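Local coordinates for extracellular solute-binding protein family 1 (Kribbella flavida, PDB 5IXP), which probably captures a solute outside the cell and delivers it to an ABC transporter, as other family 1 solute-binding proteins do, at residues 5-10 and 39-44; 125-130 and 156-161. One frame throughout, in Å; residues are numbered along the deposited sequence.

Contact 1: residues 5-10 and 39-44; sequences TIATFN and DEHIKN
Phe9 and His41 meet in a T-shaped (edge-to-face) pair: the CD2 edge of the phenylalanine points at the face of the imidazole, with the ring centroids 5.0 Å apart and the planes at 58°. Phe9 CD2 sits over the middle of the imidazole, 3.6 Å from His41 CD2. His41 reaches across from its helix because CG lies anti to the backbone N (chi1 176°). With Phe9 CG between its own N and carbonyl carbon (chi1 53°), the ring turns its CD2 side to the imidazole.

Van der Waals contact continues along the rim of the imidazole. His41 CE1 lies 3.5 Å from Ala7 O, which approaches at the ring edge, and 3.9 Å from Ala7 CB.

The polar contact goes through water. One molecule lies in the imidazole plane, 2.9 Å from His41 ND1, and donates to Thr8 O at 3.0 Å. On its other nitrogen, NE2, His41 is hydrogen-bonded to Ala60 O, so both ring nitrogens have partners and the ring is held against rotation. A leucine in its place would probably leave Ala60 O and the water without their imidazole partner and Phe9 without a flat face to rest on.

Trp65 and Phe12 extend the aromatic cluster around Phe9. Strand 2-8 lies between parallel strands 28-34 and 58-62, and helix 38-51 belongs to the beta-alpha-beta crossover joining those two, with His41 meeting the end of the middle strand.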
ATOM      1  N   THR A   5      20.646 -17.110  -0.537  0.50 10.84           N
ATOM      2  CA  THR A   5      20.618 -15.720  -0.963  0.50 13.04           C
ATOM      3  C   THR A   5      19.211 -15.184  -0.761  0.50 12.30           C
ATOM      4  O   THR A   5      18.230 -15.909  -0.949  0.50 13.50           O
ATOM      5  CB  THR A   5      21.014 -15.560  -2.433  0.50 14.76           C
ATOM      6  OG1 THR A   5      20.341 -16.552  -3.221  0.50 16.74           O
ATOM      7  CG2 THR A   5      22.515 -15.691  -2.609  0.50 16.30           C
ATOM      8  N   ILE A   6      19.116 -13.926  -0.353  1.00 11.13           N
ATOM      9  CA  ILE A   6      17.839 -13.244  -0.246  1.00  9.82           C
ATOM     10  C   ILE A   6      17.971 -11.906  -0.956  1.00 10.28           C
ATOM     11  O   ILE A   6      18.918 -11.153  -0.698  1.00 10.97           O
ATOM     12  CB  ILE A   6      17.391 -13.076   1.224  1.00  8.80           C
ATOM     13  CG1 ILE A   6      16.131 -12.214   1.290  1.00  8.52           C
ATOM     14  CG2 ILE A   6      18.515 -12.494   2.114  1.00  9.52           C
ATOM     15  CD1 ILE A   6      15.440 -12.254   2.672  1.00 10.71           C
ATOM     16  N   ALA A   7      17.042 -11.624  -1.872  1.00  7.76           N
ATOM     17  CA  ALA A   7      17.070 -10.395  -2.656  1.00  9.03           C
ATOM     18  C   ALA A   7      16.010  -9.448  -2.106  1.00 11.51           C
ATOM     19  O   ALA A   7      14.821  -9.784  -2.099  1.00 10.06           O
ATOM     20  CB  ALA A   7      16.817 -10.676  -4.136  1.00  9.29           C
ATOM     21  N   THR A   8      16.441  -8.284  -1.631  1.00 11.62           N
ATOM     22  CA  THR A   8      15.543  -7.263  -1.113  1.00 10.98           C
ATOM     23  C   THR A   8      15.765  -5.964  -1.875  1.00 12.87           C
ATOM     24  O   THR A   8      16.706  -5.825  -2.662  1.00 13.29           O
ATOM     25  CB  THR A   8      15.733  -7.026   0.400  1.00 11.59           C
ATOM     26  OG1 THR A   8      17.038  -6.493   0.659  1.00 14.39           O
ATOM     27  CG2 THR A   8      15.549  -8.322   1.183  1.00 13.41           C
ATOM     28  N   PHE A   9      14.878  -5.008  -1.626  1.00 11.25           N
ATOM     29  CA  PHE A   9      14.921  -3.707  -2.278  1.00 13.14           C
ATOM     30  C   PHE A   9      14.584  -2.673  -1.218  1.00 16.23           C
ATOM     31  O   PHE A   9      13.958  -2.992  -0.204  1.00 15.36           O
ATOM     32  CB  PHE A   9      13.935  -3.630  -3.465  1.00 12.71           C
ATOM     33  CG  PHE A   9      12.528  -4.006  -3.096  1.00 13.83           C
ATOM     34  CD1 PHE A   9      11.645  -3.054  -2.590  1.00 14.49           C
ATOM     35  CD2 PHE A   9      12.089  -5.321  -3.228  1.00 14.85           C
ATOM     36  CE1 PHE A   9      10.343  -3.411  -2.220  1.00 13.75           C
ATOM     37  CE2 PHE A   9      10.800  -5.679  -2.867  1.00 17.60           C
ATOM     38  CZ  PHE A   9       9.928  -4.725  -2.351  1.00 15.24           C
ATOM     39  N   ASN A  10      15.002  -1.431  -1.455  1.00 16.70           N
ATOM     40  CA  ASN A  10      14.883  -0.383  -0.445  1.00 19.39           C
ATOM     41  C   ASN A  10      15.476  -0.906   0.860  1.00 17.45           C
ATOM     42  O   ASN A  10      16.523  -1.556   0.828  1.00 19.70           O
ATOM     43  CB  ASN A  10      13.427   0.068  -0.293  1.00 20.91           C
ATOM     44  CG  ASN A  10      12.896   0.752  -1.553  1.00 30.75           C
ATOM     45  OD1 ASN A  10      13.653   1.394  -2.293  1.00 33.10           O
ATOM     46  ND2 ASN A  10      11.595   0.619  -1.801  1.00 33.90           N
ATOM     47  N   ASP A  39      12.895  -0.844  -9.655  1.00 21.97           N
ATOM     48  CA  ASP A  39      12.605  -1.278 -11.021  1.00 20.43           C
ATOM     49  C   ASP A  39      13.582  -2.356 -11.472  1.00 19.98           C
ATOM     50  O   ASP A  39      13.202  -3.285 -12.196  1.00 17.81           O
ATOM     51  CB  ASP A  39      12.639  -0.095 -11.989  1.00 23.61           C
ATOM     52  CG  ASP A  39      11.456   0.848 -11.814  1.00 37.42           C
ATOM     53  OD1 ASP A  39      10.387   0.412 -11.326  1.00 39.80           O
ATOM     54  OD2 ASP A  39      11.594   2.032 -12.181  1.00 45.36           O
ATOM     55  N   GLU A  40      14.850  -2.263 -11.057  1.00 16.18           N
ATOM     56  CA  GLU A  40      15.771  -3.303 -11.489  1.00 15.49           C
ATOM     57  C   GLU A  40      15.584  -4.589 -10.711  1.00 12.68           C
ATOM     58  O   GLU A  40      15.810  -5.670 -11.262  1.00 15.05           O
ATOM     59  CB  GLU A  40      17.206  -2.822 -11.400  1.00 17.89           C
ATOM     60  CG  GLU A  40      17.651  -2.341 -12.768  1.00 25.13           C
ATOM     61  CD  GLU A  40      18.705  -1.326 -12.672  1.00 31.12           C
ATOM     62  OE1 GLU A  40      18.944  -0.883 -11.533  1.00 37.52           O
ATOM     63  OE2 GLU A  40      19.287  -0.978 -13.720  1.00 30.63           O
ATOM     64  N   HIS A  41      15.166  -4.498  -9.449  1.00 11.67           N
ATOM     65  CA  HIS A  41      14.787  -5.702  -8.719  1.00 11.80           C
ATOM     66  C   HIS A  41      13.672  -6.447  -9.449  1.00 15.72           C
ATOM     67  O   HIS A  41      13.738  -7.669  -9.638  1.00 14.74           O
ATOM     68  CB  HIS A  41      14.360  -5.328  -7.301  1.00 10.20           C
ATOM     69  CG  HIS A  41      13.871  -6.491  -6.498  1.00  9.95           C
ATOM     70  ND1 HIS A  41      14.706  -7.249  -5.700  1.00 14.26           N
ATOM     71  CD2 HIS A  41      12.635  -7.033  -6.376  1.00 11.46           C
ATOM     72  CE1 HIS A  41      14.001  -8.204  -5.115  1.00 13.71           C
ATOM     73  NE2 HIS A  41      12.740  -8.096  -5.510  1.00 13.66           N
ATOM     74  N   ILE A  42      12.645  -5.710  -9.887  1.00 16.90           N
ATOM     75  CA  ILE A  42      11.547  -6.298 -10.658  1.00 21.44           C
ATOM     76  C   ILE A  42      12.058  -6.905 -11.958  1.00 17.89           C
ATOM     77  O   ILE A  42      11.690  -8.027 -12.327  1.00 20.36           O
ATOM     78  CB  ILE A  42      10.477  -5.234 -10.958  1.00 25.46           C
ATOM     79  CG1 ILE A  42       9.749  -4.811  -9.701  1.00 26.50           C
ATOM     80  CG2 ILE A  42       9.510  -5.735 -12.022  1.00 30.25           C
ATOM     81  CD1 ILE A  42       9.033  -3.511  -9.895  1.00 32.04           C
ATOM     82  N   LYS A  43      12.877  -6.151 -12.696  0.56 16.68           N
ATOM     83  CA  LYS A  43      13.395  -6.651 -13.965  0.56 17.78           C
ATOM     84  C   LYS A  43      14.224  -7.914 -13.768  0.56 17.47           C
ATOM     85  O   LYS A  43      14.129  -8.854 -14.565  0.56 18.99           O
ATOM     86  CB  LYS A  43      14.227  -5.573 -14.657  0.56 20.32           C
ATOM     87  CG  LYS A  43      13.407  -4.496 -15.335  0.56 25.44           C
ATOM     88  CD  LYS A  43      14.288  -3.678 -16.260  0.56 31.55           C
ATOM     89  CE  LYS A  43      14.242  -2.210 -15.905  0.56 34.28           C
ATOM     90  NZ  LYS A  43      12.875  -1.636 -16.084  0.56 36.72           N
ATOM     91  N   ASN A  44      15.049  -7.954 -12.717  1.00 15.78           N
ATOM     92  CA  ASN A  44      15.802  -9.170 -12.423  1.00 15.43           C
ATOM     93  C   ASN A  44      14.854 -10.325 -12.174  1.00 15.57           C
ATOM     94  O   ASN A  44      15.061 -11.436 -12.670  1.00 16.76           O
ATOM     95  CB  ASN A  44      16.685  -8.980 -11.191  1.00 15.03           C
ATOM     96  CG  ASN A  44      17.787  -7.983 -11.411  1.00 16.09           C
ATOM     97  OD1 ASN A  44      18.159  -7.694 -12.546  1.00 18.03           O
ATOM     98  ND2 ASN A  44      18.344  -7.470 -10.316  1.00 16.85           N
TER
HETATM   99  O   HOH W   1      17.542  -7.132  -5.193  1.00 15.12           O

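Contact 2: residues 125-130 and 156-161; sequences FARAGL and AKMPNS
Ala128 and Lys157 bring the two backbones to 5.5 Å between their CA atoms, where helix 122-127 ends in a Schellman motif at Gly129, with its positive phi of 82°, and the chain leaving helix 144-157 makes a type I beta turn from Met158 to Ser161. No direct hydrogen bond joins the segments, and the side chains do the work.

Met158, present as selenomethionine, reaches across with a chain folded at both chi2 and chi3. Its CG rests 3.6 Å from Ala128 CB, an apolar contact between two buried residues, while SE passes the same methyl at 4.1 Å from Ala128 CB. The bend at chi3 (-83°) carries the terminal methyl on to Arg127. There CE lies over one face of the guanidinium, offset toward its rim and 3.8 Å from Arg127 NH2, and the two side chains cross at about a right angle. At its far end the same guanidinium makes a long, weak ion pair through NH1 with Asp230.

Lys157 lies along the Ala128 carbonyl of 125-130. Curled at chi2 and chi3, its aliphatic chain wraps past that group, with both CG and CE 3.7 Å from Ala128 O.

Phe154 of helix 144-157 touches Ala128, and Leu124 of helix 122-127 touches Met158. The whole is a meeting of two helix C-termini, a Schellman-capped end set against the last residue of helix 144-157 and the first of the turn that follows, in the alpha/beta architecture of a periplasmic-binding-protein-type fold.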
ATOM      1  N   PHE A 125      -8.017  23.318   8.754  1.00 16.81           N
ATOM      2  CA  PHE A 125      -9.317  22.937   9.302  1.00 18.75           C
ATOM      3  C   PHE A 125      -9.840  24.017  10.242  1.00 18.93           C
ATOM      4  O   PHE A 125     -11.008  24.421  10.160  1.00 17.75           O
ATOM      5  CB  PHE A 125      -9.225  21.596  10.035  1.00 18.08           C
ATOM      6  CG  PHE A 125      -9.408  20.381   9.147  1.00 17.45           C
ATOM      7  CD1 PHE A 125      -8.898  20.358   7.853  1.00 15.65           C
ATOM      8  CD2 PHE A 125     -10.071  19.252   9.627  1.00 15.78           C
ATOM      9  CE1 PHE A 125      -9.041  19.236   7.044  1.00 14.99           C
ATOM     10  CE2 PHE A 125     -10.227  18.121   8.830  1.00 17.15           C
ATOM     11  CZ  PHE A 125      -9.713  18.112   7.526  1.00 15.85           C
ATOM     12  N   ALA A 126      -8.986  24.492  11.152  1.00 17.81           N
ATOM     13  CA  ALA A 126      -9.418  25.509  12.107  1.00 21.01           C
ATOM     14  C   ALA A 126      -9.965  26.736  11.385  1.00 21.91           C
ATOM     15  O   ALA A 126     -11.052  27.235  11.707  1.00 20.24           O
ATOM     16  CB  ALA A 126      -8.256  25.895  13.019  1.00 24.10           C
ATOM     17  N   ARG A 127      -9.224  27.218  10.384  1.00 21.06           N
ATOM     18  CA  ARG A 127      -9.604  28.428   9.667  1.00 20.98           C
ATOM     19  C   ARG A 127     -10.870  28.223   8.847  1.00 18.96           C
ATOM     20  O   ARG A 127     -11.589  29.189   8.554  1.00 19.08           O
ATOM     21  CB  ARG A 127      -8.439  28.873   8.776  1.00 23.77           C
ATOM     22  CG  ARG A 127      -7.242  29.386   9.580  1.00 25.42           C
ATOM     23  CD  ARG A 127      -5.960  29.485   8.760  1.00 31.64           C
ATOM     24  NE  ARG A 127      -6.187  29.979   7.402  1.00 40.22           N
ATOM     25  CZ  ARG A 127      -5.291  29.904   6.415  1.00 43.17           C
ATOM     26  NH1 ARG A 127      -4.093  29.357   6.631  1.00 46.65           N
ATOM     27  NH2 ARG A 127      -5.591  30.369   5.209  1.00 40.17           N
ATOM     28  N   ALA A 128     -11.153  26.986   8.458  1.00 19.42           N
ATOM     29  CA  ALA A 128     -12.341  26.681   7.681  1.00 19.25           C
ATOM     30  C   ALA A 128     -13.559  26.405   8.548  1.00 22.70           C
ATOM     31  O   ALA A 128     -14.639  26.148   8.008  1.00 26.73           O
ATOM     32  CB  ALA A 128     -12.078  25.483   6.761  1.00 18.10           C
ATOM     33  N   GLY A 129     -13.419  26.452   9.872  1.00 20.32           N
ATOM     34  CA  GLY A 129     -14.537  26.153  10.744  1.00 19.70           C
ATOM     35  C   GLY A 129     -14.781  24.683  10.989  1.00 18.95           C
ATOM     36  O   GLY A 129     -15.811  24.334  11.577  1.00 24.11           O
ATOM     37  N   LEU A 130     -13.872  23.810  10.551  0.51 19.53           N
ATOM     38  CA  LEU A 130     -13.968  22.381  10.800  0.51 17.77           C
ATOM     39  C   LEU A 130     -13.472  22.053  12.200  0.51 19.35           C
ATOM     40  O   LEU A 130     -12.757  22.848  12.815  0.51 21.52           O
ATOM     41  CB  LEU A 130     -13.141  21.612   9.771  0.51 16.65           C
ATOM     42  CG  LEU A 130     -13.756  21.468   8.381  0.51 18.78           C
ATOM     43  CD1 LEU A 130     -12.752  20.865   7.403  0.51 18.71           C
ATOM     44  CD2 LEU A 130     -15.016  20.621   8.465  0.51 18.15           C
ATOM     45  N   ALA A 156     -15.710  25.781   0.214  1.00 21.91           N
ATOM     46  CA  ALA A 156     -16.536  26.983   0.197  1.00 24.48           C
ATOM     47  C   ALA A 156     -15.937  28.078   1.068  1.00 25.70           C
ATOM     48  O   ALA A 156     -16.137  29.268   0.797  1.00 29.54           O
ATOM     49  CB  ALA A 156     -17.960  26.650   0.652  1.00 24.53           C
ATOM     50  N   LYS A 157     -15.192  27.694   2.101  1.00 26.24           N
ATOM     51  CA  LYS A 157     -14.554  28.624   3.021  1.00 26.54           C
ATOM     52  C   LYS A 157     -13.109  28.927   2.656  1.00 25.97           C
ATOM     53  O   LYS A 157     -12.542  29.883   3.189  1.00 29.68           O
ATOM     54  CB  LYS A 157     -14.595  28.055   4.442  1.00 27.38           C
ATOM     55  CG  LYS A 157     -15.978  27.643   4.901  1.00 31.12           C
ATOM     56  CD  LYS A 157     -16.688  28.816   5.541  1.00 36.66           C
ATOM     57  CE  LYS A 157     -15.874  29.327   6.704  1.00 41.25           C
ATOM     58  NZ  LYS A 157     -16.170  30.745   7.024  1.00 44.57           N
HETATM   59  N   MSE A 158     -12.498  28.136   1.782  1.00 26.22           N
HETATM   60  CA  MSE A 158     -11.062  28.217   1.551  1.00 26.74           C
HETATM   61  C   MSE A 158     -10.739  28.199   0.063  1.00 28.21           C
HETATM   62  O   MSE A 158     -10.255  27.192  -0.460  1.00 24.32           O
HETATM   63  CB  MSE A 158     -10.350  27.056   2.259  1.00 28.85           C
HETATM   64  CG  MSE A 158     -10.702  26.919   3.735  1.00 28.09           C
HETATM   65 SE   MSE A 158      -9.835  28.315   4.791  0.75 32.14          SE
HETATM   66  CE  MSE A 158      -8.082  27.469   5.000  1.00 26.88           C
ATOM     67  N   PRO A 159     -10.980  29.323  -0.617  1.00 34.33           N
ATOM     68  CA  PRO A 159     -10.823  29.333  -2.079  1.00 36.81           C
ATOM     69  C   PRO A 159      -9.411  29.040  -2.554  1.00 36.34           C
ATOM     70  O   PRO A 159      -9.246  28.546  -3.674  1.00 38.86           O
ATOM     71  CB  PRO A 159     -11.272  30.751  -2.463  1.00 39.80           C
ATOM     72  CG  PRO A 159     -11.020  31.561  -1.236  1.00 39.83           C
ATOM     73  CD  PRO A 159     -11.364  30.647  -0.096  1.00 38.14           C
ATOM     74  N   ASN A 160      -8.390  29.318  -1.748  1.00 36.05           N
ATOM     75  CA  ASN A 160      -7.008  29.113  -2.160  1.00 36.64           C
ATOM     76  C   ASN A 160      -6.433  27.778  -1.705  1.00 34.84           C
ATOM     77  O   ASN A 160      -5.221  27.572  -1.824  1.00 35.57           O
ATOM     78  CB  ASN A 160      -6.129  30.246  -1.642  1.00 40.42           C
ATOM     79  CG  ASN A 160      -6.424  31.552  -2.320  1.00 44.30           C
ATOM     80  OD1 ASN A 160      -6.924  31.581  -3.446  1.00 45.12           O
ATOM     81  ND2 ASN A 160      -6.125  32.651  -1.638  1.00 48.73           N
ATOM     82  N   SER A 161      -7.258  26.867  -1.196  1.00 29.93           N
ATOM     83  CA  SER A 161      -6.788  25.534  -0.838  1.00 29.16           C
ATOM     84  C   SER A 161      -7.666  24.482  -1.496  1.00 26.23           C
ATOM     85  O   SER A 161      -8.842  24.719  -1.780  1.00 27.60           O
ATOM     86  CB  SER A 161      -6.787  25.311   0.681  1.00 26.13           C
ATOM     87  OG  SER A 161      -5.802  26.107   1.310  1.00 27.62           O
TER

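How the contacts relate
Contact 1 comes first along the chain and closes before contact 2 opens. Their centres are 44 Å apart, their nearest atoms about 29 Å, and they lie on opposite sides of the centre of the chain, so neither touches the other. Contact 1 sets strand 2-8 against helix 38-51, whereas contact 2 joins the ends of helices 122-127 and 144-157. The mixed sheet runs between the two regions: strand 2-8 belongs to it, and strand 108-121 of the same sheet leads directly into helix 122-127. Such a spread is consistent with the two-lobed build of solute-binding proteins, with one contact probably in each lobe.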